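Local coordinates for protein glutamine synthetase (PDB 5ZLI) that belongs to the type I-beta glutamine synthetases, twelve-subunit enzymes whose chains join a beta-grasp domain to a larger catalytic domain, at residues D74-P79 with Y102-N107. Sequence-based numbering, arbitrary orientation.
Sequences DMILTP and YDVYKN
Asp103 OD2, on the residue whose CA meets Met75 CE at 3.9 Å, is gripped by two backbone donors: Tyr105 N (2.9 Å), nearly along the C-O axis, closes an Asx turn, and Lys106 N, from above the carboxylate plane, extends it to an Asx motif. This turn leads from strand 94-103 back to 108-109. Tyr102 N donates to Ile76 O over 3.0 Å, a fairly straight backbone bond (162° at the hydrogen) that makes Ile76 and Tyr102 an antiparallel hydrogen-bonded pair. Both side chains leave the same face of the sheet, CB beside CB. Thr78 follows along the strand, its OG1 lying 3.5 Å from Tyr102 CB. In the beta-grasp domain, strand 74-81 lies between strands 57-60 and 94-103. Further on, segment 102-107 turns, and the contact passes to side chains. Val104 drives its two methyls into the join: CG1 meets Ile76 CG1 at 3.7 Å, the two side chains running about at right angles, while CG2 sits over the centre of the Tyr105 ring. Met75 bends at chi2 and chi3 (-81° and -80°), which carries SD to 3.9 Å from Tyr105 CE1, an oblique Met-aromatic contact. Tyr105 also meets His72 edge-to-face. The carboxylate of Asp74 turns to another chain, forming salt bridges with Arg349 and Arg354 of the second subunit, whose Tyr357 packs on Val104.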
ATOM      1  N   ASP B  74      13.892  52.998 -16.923  1.00 50.52           N
ATOM      2  CA  ASP B  74      12.625  53.304 -17.573  1.00 53.61           C
ATOM      3  C   ASP B  74      12.794  53.346 -19.096  1.00 52.97           C
ATOM      4  O   ASP B  74      13.691  54.019 -19.619  1.00 46.72           O
ATOM      5  CB  ASP B  74      12.091  54.635 -17.045  1.00 54.31           C
ATOM      6  CG  ASP B  74      11.769  54.579 -15.558  1.00 57.46           C
ATOM      7  OD1 ASP B  74      11.021  55.454 -15.056  1.00 51.18           O
ATOM      8  OD2 ASP B  74      12.296  53.664 -14.884  1.00 57.80           O
ATOM      9  N   MET B  75      11.907  52.649 -19.806  1.00 42.09           N
ATOM     10  CA  MET B  75      11.852  52.713 -21.256  1.00 40.79           C
ATOM     11  C   MET B  75      10.386  52.801 -21.669  1.00 38.39           C
ATOM     12  O   MET B  75       9.479  52.770 -20.829  1.00 35.04           O
ATOM     13  CB  MET B  75      12.567  51.505 -21.856  1.00 41.12           C
ATOM     14  CG  MET B  75      14.081  51.437 -21.552  1.00 42.41           C
ATOM     15  SD  MET B  75      15.238  52.417 -22.527  1.00 48.21           S
ATOM     16  CE  MET B  75      15.378  51.378 -23.973  1.00 42.40           C
ATOM     17  N   ILE B  76      10.141  52.869 -22.974  1.00 32.06           N
ATOM     18  CA  ILE B  76       8.790  53.011 -23.507  1.00 36.10           C
ATOM     19  C   ILE B  76       8.486  51.861 -24.461  1.00 40.18           C
ATOM     20  O   ILE B  76       9.348  51.424 -25.237  1.00 37.87           O
ATOM     21  CB  ILE B  76       8.598  54.367 -24.228  1.00 39.04           C
ATOM     22  CG1 ILE B  76       8.595  55.530 -23.235  1.00 33.94           C
ATOM     23  CG2 ILE B  76       7.319  54.382 -25.049  1.00 36.26           C
ATOM     24  CD1 ILE B  76       7.427  55.528 -22.333  1.00 33.14           C
ATOM     25  N   LEU B  77       7.261  51.352 -24.382  1.00 31.87           N
ATOM     26  CA  LEU B  77       6.742  50.521 -25.452  1.00 39.18           C
ATOM     27  C   LEU B  77       6.035  51.385 -26.478  1.00 34.89           C
ATOM     28  O   LEU B  77       5.234  52.251 -26.129  1.00 34.21           O
ATOM     29  CB  LEU B  77       5.793  49.444 -24.942  1.00 37.62           C
ATOM     30  CG  LEU B  77       6.536  48.464 -24.050  1.00 40.76           C
ATOM     31  CD1 LEU B  77       5.593  47.441 -23.451  1.00 37.68           C
ATOM     32  CD2 LEU B  77       7.657  47.791 -24.841  1.00 41.89           C
ATOM     33  N   THR B  78       6.379  51.175 -27.728  1.00 33.97           N
ATOM     34  CA  THR B  78       5.708  51.868 -28.807  1.00 44.35           C
ATOM     35  C   THR B  78       4.834  50.883 -29.557  1.00 46.49           C
ATOM     36  O   THR B  78       5.361  49.999 -30.256  1.00 37.82           O
ATOM     37  CB  THR B  78       6.681  52.525 -29.775  1.00 45.97           C
ATOM     38  OG1 THR B  78       7.840  52.984 -29.066  1.00 44.64           O
ATOM     39  CG2 THR B  78       5.940  53.687 -30.483  1.00 39.08           C
ATOM     40  N   PRO B  79       3.516  50.963 -29.413  1.00 46.62           N
ATOM     41  CA  PRO B  79       2.650  50.016 -30.113  1.00 44.27           C
ATOM     42  C   PRO B  79       2.682  50.262 -31.613  1.00 39.97           C
ATOM     43  O   PRO B  79       2.726  51.405 -32.069  1.00 35.89           O
ATOM     44  CB  PRO B  79       1.266  50.297 -29.518  1.00 43.46           C
ATOM     45  CG  PRO B  79       1.528  51.067 -28.238  1.00 41.50           C
ATOM     46  CD  PRO B  79       2.756  51.860 -28.521  1.00 43.18           C
ATOM     47  N   TYR B 102      11.212  52.116 -27.420  1.00 41.76           N
ATOM     48  CA  TYR B 102      11.791  53.401 -27.788  1.00 46.19           C
ATOM     49  C   TYR B 102      12.808  53.795 -26.730  1.00 44.58           C
ATOM     50  O   TYR B 102      12.490  53.831 -25.535  1.00 42.40           O
ATOM     51  CB  TYR B 102      10.750  54.504 -27.918  1.00 42.13           C
ATOM     52  CG  TYR B 102      11.327  55.851 -28.349  1.00 50.80           C
ATOM     53  CD1 TYR B 102      11.428  56.190 -29.695  1.00 55.54           C
ATOM     54  CD2 TYR B 102      11.737  56.801 -27.414  1.00 57.35           C
ATOM     55  CE1 TYR B 102      11.935  57.437 -30.106  1.00 56.75           C
ATOM     56  CE2 TYR B 102      12.245  58.056 -27.811  1.00 52.54           C
ATOM     57  CZ  TYR B 102      12.334  58.365 -29.158  1.00 56.87           C
ATOM     58  OH  TYR B 102      12.827  59.598 -29.548  1.00 58.45           O
ATOM     59  N   ASP B 103      14.026  54.079 -27.180  1.00 49.96           N
ATOM     60  CA  ASP B 103      15.114  54.497 -26.309  1.00 49.34           C
ATOM     61  C   ASP B 103      14.874  55.965 -25.984  1.00 48.73           C
ATOM     62  O   ASP B 103      14.884  56.813 -26.883  1.00 52.63           O
ATOM     63  CB  ASP B 103      16.450  54.263 -27.028  1.00 47.05           C
ATOM     64  CG  ASP B 103      17.682  54.553 -26.160  1.00 53.85           C
ATOM     65  OD1 ASP B 103      18.749  53.929 -26.408  1.00 54.72           O
ATOM     66  OD2 ASP B 103      17.598  55.402 -25.246  1.00 53.46           O
ATOM     67  N   VAL B 104      14.632  56.265 -24.706  1.00 46.55           N
ATOM     68  CA  VAL B 104      14.296  57.633 -24.326  1.00 53.12           C
ATOM     69  C   VAL B 104      15.530  58.398 -23.902  1.00 49.93           C
ATOM     70  O   VAL B 104      15.457  59.618 -23.710  1.00 58.05           O
ATOM     71  CB  VAL B 104      13.267  57.681 -23.180  1.00 54.71           C
ATOM     72  CG1 VAL B 104      11.979  56.966 -23.573  1.00 39.52           C
ATOM     73  CG2 VAL B 104      13.868  57.107 -21.912  1.00 50.73           C
ATOM     74  N   TYR B 105      16.667  57.726 -23.784  1.00 50.88           N
ATOM     75  CA  TYR B 105      17.921  58.375 -23.458  1.00 48.83           C
ATOM     76  C   TYR B 105      18.663  58.827 -24.703  1.00 50.76           C
ATOM     77  O   TYR B 105      19.461  59.766 -24.635  1.00 56.68           O
ATOM     78  CB  TYR B 105      18.788  57.423 -22.616  1.00 37.31           C
ATOM     79  CG  TYR B 105      18.023  56.886 -21.415  1.00 47.22           C
ATOM     80  CD1 TYR B 105      17.678  55.543 -21.306  1.00 48.73           C
ATOM     81  CD2 TYR B 105      17.644  57.736 -20.376  1.00 48.55           C
ATOM     82  CE1 TYR B 105      16.964  55.070 -20.196  1.00 45.71           C
ATOM     83  CE2 TYR B 105      16.935  57.274 -19.273  1.00 45.33           C
ATOM     84  CZ  TYR B 105      16.599  55.947 -19.191  1.00 46.60           C
ATOM     85  OH  TYR B 105      15.893  55.507 -18.103  1.00 48.74           O
ATOM     86  N   LYS B 106      18.379  58.216 -25.841  1.00 50.78           N
ATOM     87  CA  LYS B 106      18.999  58.584 -27.092  1.00 48.14           C
ATOM     88  C   LYS B 106      17.986  59.115 -28.086  1.00 49.02           C
ATOM     89  O   LYS B 106      18.381  59.607 -29.145  1.00 53.26           O
ATOM     90  CB  LYS B 106      19.736  57.363 -27.660  1.00 46.45           C
ATOM     91  CG  LYS B 106      20.753  56.831 -26.657  1.00 42.65           C
ATOM     92  CD  LYS B 106      21.510  55.587 -27.085  1.00 46.37           C
ATOM     93  CE  LYS B 106      22.917  55.844 -27.561  1.00 45.28           C
ATOM     94  NZ  LYS B 106      23.547  54.553 -27.961  1.00 45.60           N
ATOM     95  N   ASN B 107      16.702  59.071 -27.752  1.00 46.36           N
ATOM     96  CA  ASN B 107      15.630  59.585 -28.591  1.00 48.37           C
ATOM     97  C   ASN B 107      15.704  59.049 -30.019  1.00 55.70           C
ATOM     98  O   ASN B 107      15.585  59.790 -31.001  1.00 54.48           O
ATOM     99  CB  ASN B 107      15.569  61.103 -28.550  1.00 48.16           C
ATOM    100  CG  ASN B 107      15.019  61.592 -27.243  1.00 51.35           C
ATOM    101  OD1 ASN B 107      13.825  61.864 -27.123  1.00 57.61           O
ATOM    102  ND2 ASN B 107      15.871  61.651 -26.235  1.00 55.42           N
TER